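Local atomic coordinates of putative uncharacterized protein (Mycobacterium avium, PDB entry 2Z6V), a protein that probably transfers a sulfuryl group to an as yet unidentified acceptor, as a mycobacterial member of the sulfotransferase family. Residues A[46-51]-A[85-90]; A[193-198]-A[224-229]. All coordinates share one frame; numbering follows the deposited sequence.

Interaction 1 of 2, residues A[46-51]-A[85-90]; sequences IDSDSW and GRRLQV
R87 NE reaches D47 OD1 at 3.1 Å, on the syn lone pair of that oxygen. The second bond of the pair, R87 NH2 to D47 OD2, is also 3.1 Å and straighter, with an N-H...O angle of 166°; it lies in the guanidinium plane but leaves the carboxylate plane, for the two flat groups are turned 34° from one another. The guanidinium thus offers two nitrogens side-on, one to each carboxylate oxygen. Two bonds between two rigid groups fix the rotation of both, a worked example of the bidentate salt bridge. R87 comes to D47 from helix 70-96 by setting CG anti to its backbone N (chi1 180°) and bending once at chi2. S50 OG, hydrogen-bonded to D198, lies at the edge of the guanidinium, 3.0 Å from R87 NH2, while R87 NH1 passes 3.6 Å from W51 CB and finds its strongest partners beyond this contact, in D198 and the carbonyl of Q197.

Around the aliphatic part of R87 the contact turns apolar. I46 CD1 lies 3.9 Å from R87 CG, and I46 CB lies 4.1 Å from L88 CD2; F34 of helix 30-41 touches both I46 and L88. After D47, S48 OG accepts a weak capping bond from S50 N where the chain turns into helix 50-64. The buried R87 thus joins the approach to one helix to the side of another, and its charge is probably balanced by two carboxylates, D47 and D198.

Interaction 2 of 2, residues A[193-198]-A[224-229]; sequences FIHNQD and SSTYEY
D198 OD2 takes two hydroxyl donors from the first turn of helix 224-238, which precedes strand 244-248 of the parallel five-stranded sheet in this alpha/beta sulfotransferase fold and packs against the end of helix 192-195 and the 3-10 turn of 196-198. T226 OG1 gives its proton at 2.8 Å to the anti lone pair, whereas S225 OG, at 3.0 Å, meets the same oxygen on its syn side. S225 OG has a further partner in K200, and D198 OD1 turns to R87. The third polar link is Y229 OH to Q197 OE1, 2.7 Å; the amide and the phenol ring stand 75° apart, and Q197 NE2 is tied back to F193 O, which helps hold the amide in place.

Aromatic contacts come next. H195 points its edge at the face of Y227 in a T-shaped pair, planes at 76°, with H195 CE1 over that face, 3.5 Å from Y227 CZ; H195 NE2 is bonded to Q230 and Y227 OH to H252. Among the apolar contacts, I194 CG2 lies against Y229 CD2 at 3.9 Å. Finally, T226 CG2, anti to its own backbone N, makes a CH-pi contact over one face of the H195 ring, 3.6 Å from the centroid.

Overall arrangement
Interactions 1 and 2 show how a partly buried polar network can join successive contacts: their centres are 10 Å apart, on the same side of the chain's centre. R87 NH1 of interaction 1 forms a salt bridge with D198 OD1 of interaction 2 at 2.7 Å, and S50 OG probably bonds to the same D198 OD1 at 2.8 Å. R87 also makes a cation-pi contact with Y229, so one arginine links helix 70-96 to both segments of interaction 2. The H195 side chain is about 7 Å from a bound palmitic acid. The pair thus connects the N-terminal helices with the sulfotransferase region near that ligand.

Interaction 1 of 2, residues A[46-51]-A[85-90]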
ATOM      1  N   ILE A  46      23.411  -7.982  -2.027  1.00 41.13           N
ATOM      2  CA  ILE A  46      22.305  -7.160  -1.570  1.00 39.39           C
ATOM      3  C   ILE A  46      22.873  -5.844  -1.045  1.00 40.57           C
ATOM      4  O   ILE A  46      24.043  -5.779  -0.676  1.00 40.70           O
ATOM      5  CB  ILE A  46      21.494  -7.892  -0.484  1.00 37.39           C
ATOM      6  CG1 ILE A  46      20.119  -7.249  -0.350  1.00 36.90           C
ATOM      7  CG2 ILE A  46      22.235  -7.873   0.836  1.00 34.66           C
ATOM      8  CD1 ILE A  46      19.111  -8.139   0.356  1.00 40.22           C
ATOM      9  N   ASP A  47      22.055  -4.796  -1.019  1.00 41.56           N
ATOM     10  CA  ASP A  47      22.537  -3.489  -0.586  1.00 41.92           C
ATOM     11  C   ASP A  47      22.823  -3.326   0.899  1.00 41.70           C
ATOM     12  O   ASP A  47      23.736  -2.590   1.272  1.00 42.47           O
ATOM     13  CB  ASP A  47      21.582  -2.377  -1.058  1.00 42.93           C
ATOM     14  CG  ASP A  47      20.126  -2.671  -0.747  1.00 43.68           C
ATOM     15  OD1 ASP A  47      19.531  -3.543  -1.419  1.00 45.76           O
ATOM     16  OD2 ASP A  47      19.575  -2.025   0.171  1.00 44.74           O
ATOM     17  N   SER A  48      22.059  -3.999   1.749  1.00 41.08           N
ATOM     18  CA  SER A  48      22.283  -3.878   3.178  1.00 39.84           C
ATOM     19  C   SER A  48      21.693  -5.034   3.967  1.00 40.53           C
ATOM     20  O   SER A  48      21.293  -6.049   3.407  1.00 39.58           O
ATOM     21  CB  SER A  48      21.708  -2.561   3.696  1.00 38.64           C
ATOM     22  OG  SER A  48      20.293  -2.583   3.682  1.00 39.37           O
ATOM     23  N   ASP A  49      21.631  -4.843   5.277  1.00 43.04           N
ATOM     24  CA  ASP A  49      21.146  -5.838   6.225  1.00 44.81           C
ATOM     25  C   ASP A  49      19.736  -5.521   6.734  1.00 43.12           C
ATOM     26  O   ASP A  49      19.119  -6.340   7.421  1.00 43.26           O
ATOM     27  CB  ASP A  49      22.109  -5.859   7.415  1.00 50.15           C
ATOM     28  CG  ASP A  49      22.120  -7.179   8.142  1.00 57.67           C
ATOM     29  OD1 ASP A  49      22.552  -7.198   9.320  1.00 62.00           O
ATOM     30  OD2 ASP A  49      21.718  -8.201   7.536  1.00 61.69           O
ATOM     31  N   SER A  50      19.240  -4.332   6.398  1.00 40.20           N
ATOM     32  CA  SER A  50      17.932  -3.849   6.851  1.00 37.64           C
ATOM     33  C   SER A  50      16.737  -4.785   6.702  1.00 35.98           C
ATOM     34  O   SER A  50      15.788  -4.711   7.485  1.00 35.74           O
ATOM     35  CB  SER A  50      17.604  -2.516   6.169  1.00 36.15           C
ATOM     36  OG  SER A  50      17.508  -2.659   4.765  1.00 37.22           O
ATOM     37  N   TRP A  51      16.786  -5.657   5.703  1.00 33.65           N
ATOM     38  CA  TRP A  51      15.701  -6.591   5.433  1.00 32.52           C
ATOM     39  C   TRP A  51      15.557  -7.698   6.462  1.00 32.52           C
ATOM     40  O   TRP A  51      14.458  -8.177   6.721  1.00 31.16           O
ATOM     41  CB  TRP A  51      15.913  -7.243   4.066  1.00 31.59           C
ATOM     42  CG  TRP A  51      17.238  -7.948   3.961  1.00 30.45           C
ATOM     43  CD1 TRP A  51      18.419  -7.408   3.554  1.00 29.03           C
ATOM     44  CD2 TRP A  51      17.520  -9.312   4.314  1.00 29.88           C
ATOM     45  NE1 TRP A  51      19.421  -8.344   3.629  1.00 28.15           N
ATOM     46  CE2 TRP A  51      18.899  -9.522   4.095  1.00 29.66           C
ATOM     47  CE3 TRP A  51      16.742 -10.375   4.796  1.00 30.28           C
ATOM     48  CZ2 TRP A  51      19.521 -10.755   4.342  1.00 30.00           C
ATOM     49  CZ3 TRP A  51      17.360 -11.602   5.043  1.00 30.53           C
ATOM     50  CH2 TRP A  51      18.737 -11.779   4.814  1.00 28.63           C
ATOM     51  N   GLY A  85      13.399 -11.592  -3.300  1.00 24.52           N
ATOM     52  CA  GLY A  85      14.018 -11.796  -4.598  1.00 25.78           C
ATOM     53  C   GLY A  85      14.009 -10.506  -5.404  1.00 29.26           C
ATOM     54  O   GLY A  85      14.963 -10.214  -6.133  1.00 29.44           O
ATOM     55  N   ARG A  86      12.927  -9.733  -5.279  1.00 29.17           N
ATOM     56  CA  ARG A  86      12.810  -8.457  -5.981  1.00 30.35           C
ATOM     57  C   ARG A  86      13.901  -7.524  -5.488  1.00 31.03           C
ATOM     58  O   ARG A  86      14.544  -6.816  -6.271  1.00 30.87           O
ATOM     59  CB  ARG A  86      11.447  -7.826  -5.714  1.00 28.73           C
ATOM     60  CG  ARG A  86      10.342  -8.440  -6.521  1.00 28.05           C
ATOM     61  CD  ARG A  86       9.033  -8.387  -5.784  1.00 25.23           C
ATOM     62  NE  ARG A  86       8.177  -9.441  -6.294  1.00 26.73           N
ATOM     63  CZ  ARG A  86       7.196 -10.005  -5.609  1.00 27.33           C
ATOM     64  NH1 ARG A  86       6.935  -9.611  -4.367  1.00 26.47           N
ATOM     65  NH2 ARG A  86       6.491 -10.979  -6.167  1.00 27.79           N
ATOM     66  N   ARG A  87      14.094  -7.532  -4.173  1.00 31.29           N
ATOM     67  CA  ARG A  87      15.107  -6.713  -3.526  1.00 31.74           C
ATOM     68  C   ARG A  87      16.457  -7.058  -4.152  1.00 30.12           C
ATOM     69  O   ARG A  87      17.241  -6.176  -4.464  1.00 30.53           O
ATOM     70  CB  ARG A  87      15.105  -7.013  -2.024  1.00 33.53           C
ATOM     71  CG  ARG A  87      16.113  -6.243  -1.195  1.00 33.66           C
ATOM     72  CD  ARG A  87      15.806  -4.779  -1.155  1.00 32.37           C
ATOM     73  NE  ARG A  87      16.677  -4.094  -0.206  1.00 34.39           N
ATOM     74  CZ  ARG A  87      16.455  -4.015   1.103  1.00 35.98           C
ATOM     75  NH1 ARG A  87      15.378  -4.583   1.641  1.00 34.46           N
ATOM     76  NH2 ARG A  87      17.309  -3.355   1.877  1.00 36.00           N
ATOM     77  N   LEU A  88      16.706  -8.350  -4.350  1.00 30.23           N
ATOM     78  CA  LEU A  88      17.954  -8.813  -4.954  1.00 30.29           C
ATOM     79  C   LEU A  88      18.073  -8.360  -6.401  1.00 31.36           C
ATOM     80  O   LEU A  88      19.146  -7.954  -6.849  1.00 31.75           O
ATOM     81  CB  LEU A  88      18.042 -10.341  -4.900  1.00 28.99           C
ATOM     82  CG  LEU A  88      18.264 -10.940  -3.510  1.00 29.23           C
ATOM     83  CD1 LEU A  88      18.178 -12.452  -3.568  1.00 26.74           C
ATOM     84  CD2 LEU A  88      19.618 -10.488  -2.993  1.00 28.48           C
ATOM     85  N   GLN A  89      16.963  -8.437  -7.129  1.00 31.76           N
ATOM     86  CA  GLN A  89      16.940  -8.039  -8.531  1.00 30.33           C
ATOM     87  C   GLN A  89      17.193  -6.544  -8.721  1.00 28.82           C
ATOM     88  O   GLN A  89      17.911  -6.143  -9.637  1.00 26.54           O
ATOM     89  CB  GLN A  89      15.600  -8.433  -9.167  1.00 30.08           C
ATOM     90  CG  GLN A  89      15.386  -9.931  -9.256  1.00 30.68           C
ATOM     91  CD  GLN A  89      14.168 -10.308 -10.078  1.00 32.24           C
ATOM     92  OE1 GLN A  89      14.045  -9.925 -11.240  1.00 31.52           O
ATOM     93  NE2 GLN A  89      13.262 -11.070  -9.479  1.00 34.04           N
ATOM     94  N   VAL A  90      16.613  -5.723  -7.851  1.00 28.24           N
ATOM     95  CA  VAL A  90      16.788  -4.280  -7.953  1.00 29.52           C
ATOM     96  C   VAL A  90      18.216  -3.861  -7.612  1.00 30.33           C
ATOM     97  O   VAL A  90      18.741  -2.898  -8.173  1.00 29.75           O
ATOM     98  CB  VAL A  90      15.802  -3.525  -7.025  1.00 30.55           C
ATOM     99  CG1 VAL A  90      16.100  -2.022  -7.045  1.00 28.48           C
ATOM    100  CG2 VAL A  90      14.369  -3.782  -7.477  1.00 29.71           C
TER

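Interaction 2 of 2, residues A[193-198]-A[224-229]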
ATOM      1  N   PHE A 193       3.860  -2.525  -1.638  1.00 25.12           N
ATOM      2  CA  PHE A 193       4.500  -3.622  -2.348  1.00 27.54           C
ATOM      3  C   PHE A 193       5.932  -3.376  -2.779  1.00 26.15           C
ATOM      4  O   PHE A 193       6.511  -4.178  -3.505  1.00 26.88           O
ATOM      5  CB  PHE A 193       3.616  -4.051  -3.511  1.00 30.02           C
ATOM      6  CG  PHE A 193       2.229  -4.381  -3.074  1.00 31.98           C
ATOM      7  CD1 PHE A 193       2.009  -5.445  -2.206  1.00 32.22           C
ATOM      8  CD2 PHE A 193       1.162  -3.548  -3.405  1.00 33.21           C
ATOM      9  CE1 PHE A 193       0.749  -5.669  -1.660  1.00 34.56           C
ATOM     10  CE2 PHE A 193      -0.100  -3.760  -2.869  1.00 33.82           C
ATOM     11  CZ  PHE A 193      -0.309  -4.823  -1.990  1.00 34.29           C
ATOM     12  N   ILE A 194       6.485  -2.245  -2.344  1.00 25.05           N
ATOM     13  CA  ILE A 194       7.889  -1.932  -2.569  1.00 23.19           C
ATOM     14  C   ILE A 194       8.452  -2.128  -1.164  1.00 24.36           C
ATOM     15  O   ILE A 194       9.441  -2.828  -0.964  1.00 24.19           O
ATOM     16  CB  ILE A 194       8.128  -0.469  -2.999  1.00 21.94           C
ATOM     17  CG1 ILE A 194       7.955  -0.331  -4.514  1.00 18.30           C
ATOM     18  CG2 ILE A 194       9.542  -0.034  -2.612  1.00 18.29           C
ATOM     19  CD1 ILE A 194       8.080   1.086  -4.980  1.00 15.02           C
ATOM     20  N   HIS A 195       7.762  -1.531  -0.196  1.00 23.99           N
ATOM     21  CA  HIS A 195       8.130  -1.599   1.211  1.00 25.72           C
ATOM     22  C   HIS A 195       8.232  -3.014   1.799  1.00 26.54           C
ATOM     23  O   HIS A 195       9.156  -3.310   2.543  1.00 27.23           O
ATOM     24  CB  HIS A 195       7.137  -0.778   2.056  1.00 25.77           C
ATOM     25  CG  HIS A 195       7.284   0.706   1.906  1.00 25.55           C
ATOM     26  ND1 HIS A 195       6.839   1.595   2.862  1.00 26.70           N
ATOM     27  CD2 HIS A 195       7.802   1.459   0.908  1.00 23.78           C
ATOM     28  CE1 HIS A 195       7.076   2.831   2.460  1.00 23.93           C
ATOM     29  NE2 HIS A 195       7.657   2.775   1.276  1.00 25.68           N
ATOM     30  N   ASN A 196       7.281  -3.884   1.488  1.00 27.72           N
ATOM     31  CA  ASN A 196       7.324  -5.232   2.028  1.00 27.13           C
ATOM     32  C   ASN A 196       8.596  -5.957   1.593  1.00 27.27           C
ATOM     33  O   ASN A 196       8.971  -6.975   2.184  1.00 29.48           O
ATOM     34  CB  ASN A 196       6.071  -6.018   1.622  1.00 29.04           C
ATOM     35  CG  ASN A 196       6.049  -6.368   0.152  1.00 35.16           C
ATOM     36  OD1 ASN A 196       6.830  -5.831  -0.641  1.00 39.24           O
ATOM     37  ND2 ASN A 196       5.144  -7.265  -0.230  1.00 35.21           N
ATOM     38  N   GLN A 197       9.277  -5.418   0.582  1.00 26.83           N
ATOM     39  CA  GLN A 197      10.526  -6.010   0.099  1.00 26.10           C
ATOM     40  C   GLN A 197      11.673  -5.706   1.068  1.00 27.08           C
ATOM     41  O   GLN A 197      12.799  -6.188   0.896  1.00 25.97           O
ATOM     42  CB  GLN A 197      10.876  -5.482  -1.291  1.00 26.82           C
ATOM     43  CG  GLN A 197       9.975  -5.992  -2.406  1.00 28.13           C
ATOM     44  CD  GLN A 197      10.217  -5.278  -3.722  1.00 27.96           C
ATOM     45  OE1 GLN A 197      11.360  -5.112  -4.154  1.00 27.58           O
ATOM     46  NE2 GLN A 197       9.137  -4.853  -4.370  1.00 27.75           N
ATOM     47  N   ASP A 198      11.391  -4.885   2.074  1.00 25.53           N
ATOM     48  CA  ASP A 198      12.390  -4.570   3.079  1.00 27.21           C
ATOM     49  C   ASP A 198      11.834  -5.078   4.402  1.00 28.50           C
ATOM     50  O   ASP A 198      12.369  -4.810   5.477  1.00 29.25           O
ATOM     51  CB  ASP A 198      12.650  -3.065   3.145  1.00 27.98           C
ATOM     52  CG  ASP A 198      13.791  -2.712   4.099  1.00 31.23           C
ATOM     53  OD1 ASP A 198      14.885  -3.321   3.974  1.00 28.34           O
ATOM     54  OD2 ASP A 198      13.591  -1.832   4.968  1.00 30.97           O
ATOM     55  N   SER A 224      13.890   4.427   7.817  1.00 31.13           N
ATOM     56  CA  SER A 224      14.737   5.072   6.823  1.00 30.88           C
ATOM     57  C   SER A 224      15.214   4.145   5.706  1.00 30.31           C
ATOM     58  O   SER A 224      15.177   4.515   4.533  1.00 30.33           O
ATOM     59  CB  SER A 224      15.942   5.751   7.501  1.00 31.34           C
ATOM     60  OG  SER A 224      16.839   4.808   8.063  1.00 32.34           O
ATOM     61  N   SER A 225      15.665   2.945   6.056  1.00 29.40           N
ATOM     62  CA  SER A 225      16.132   2.012   5.035  1.00 29.46           C
ATOM     63  C   SER A 225      15.044   1.780   3.987  1.00 30.67           C
ATOM     64  O   SER A 225      15.320   1.693   2.789  1.00 30.65           O
ATOM     65  CB  SER A 225      16.518   0.671   5.671  1.00 28.72           C
ATOM     66  OG  SER A 225      15.418   0.077   6.349  1.00 27.68           O
ATOM     67  N   THR A 226      13.802   1.699   4.454  1.00 29.31           N
ATOM     68  CA  THR A 226      12.661   1.451   3.588  1.00 29.73           C
ATOM     69  C   THR A 226      12.366   2.589   2.618  1.00 29.69           C
ATOM     70  O   THR A 226      12.248   2.372   1.409  1.00 27.73           O
ATOM     71  CB  THR A 226      11.405   1.185   4.420  1.00 29.88           C
ATOM     72  OG1 THR A 226      11.701   0.198   5.422  1.00 27.02           O
ATOM     73  CG2 THR A 226      10.276   0.705   3.520  1.00 25.57           C
ATOM     74  N   TYR A 227      12.236   3.803   3.141  1.00 29.46           N
ATOM     75  CA  TYR A 227      11.959   4.925   2.264  1.00 28.75           C
ATOM     76  C   TYR A 227      13.125   5.189   1.333  1.00 28.46           C
ATOM     77  O   TYR A 227      12.924   5.587   0.185  1.00 28.69           O
ATOM     78  CB  TYR A 227      11.587   6.177   3.067  1.00 26.72           C
ATOM     79  CG  TYR A 227      10.141   6.156   3.497  1.00 24.54           C
ATOM     80  CD1 TYR A 227       9.749   5.500   4.660  1.00 25.45           C
ATOM     81  CD2 TYR A 227       9.146   6.696   2.678  1.00 24.65           C
ATOM     82  CE1 TYR A 227       8.396   5.373   4.994  1.00 25.95           C
ATOM     83  CE2 TYR A 227       7.797   6.576   2.999  1.00 23.25           C
ATOM     84  CZ  TYR A 227       7.428   5.909   4.155  1.00 25.50           C
ATOM     85  OH  TYR A 227       6.093   5.757   4.465  1.00 25.54           O
ATOM     86  N   GLU A 228      14.341   4.939   1.808  1.00 28.50           N
ATOM     87  CA  GLU A 228      15.514   5.146   0.969  1.00 29.81           C
ATOM     88  C   GLU A 228      15.481   4.123  -0.148  1.00 29.22           C
ATOM     89  O   GLU A 228      15.914   4.400  -1.269  1.00 30.25           O
ATOM     90  CB  GLU A 228      16.792   4.999   1.785  1.00 33.62           C
ATOM     91  CG  GLU A 228      17.212   6.275   2.493  1.00 39.62           C
ATOM     92  CD  GLU A 228      18.095   6.000   3.687  1.00 44.19           C
ATOM     93  OE1 GLU A 228      18.976   5.115   3.566  1.00 46.85           O
ATOM     94  OE2 GLU A 228      17.910   6.667   4.736  1.00 45.52           O
ATOM     95  N   TYR A 229      14.959   2.940   0.160  1.00 26.04           N
ATOM     96  CA  TYR A 229      14.838   1.891  -0.839  1.00 24.44           C
ATOM     97  C   TYR A 229      13.768   2.312  -1.859  1.00 24.90           C
ATOM     98  O   TYR A 229      13.948   2.162  -3.072  1.00 22.34           O
ATOM     99  CB  TYR A 229      14.439   0.569  -0.180  1.00 24.40           C
ATOM    100  CG  TYR A 229      14.230  -0.561  -1.170  1.00 24.43           C
ATOM    101  CD1 TYR A 229      15.254  -0.956  -2.033  1.00 21.80           C
ATOM    102  CD2 TYR A 229      12.993  -1.208  -1.274  1.00 23.13           C
ATOM    103  CE1 TYR A 229      15.054  -1.957  -2.978  1.00 20.71           C
ATOM    104  CE2 TYR A 229      12.785  -2.213  -2.214  1.00 21.49           C
ATOM    105  CZ  TYR A 229      13.820  -2.579  -3.066  1.00 21.44           C
ATOM    106  OH  TYR A 229      13.620  -3.562  -4.010  1.00 21.26           O
TER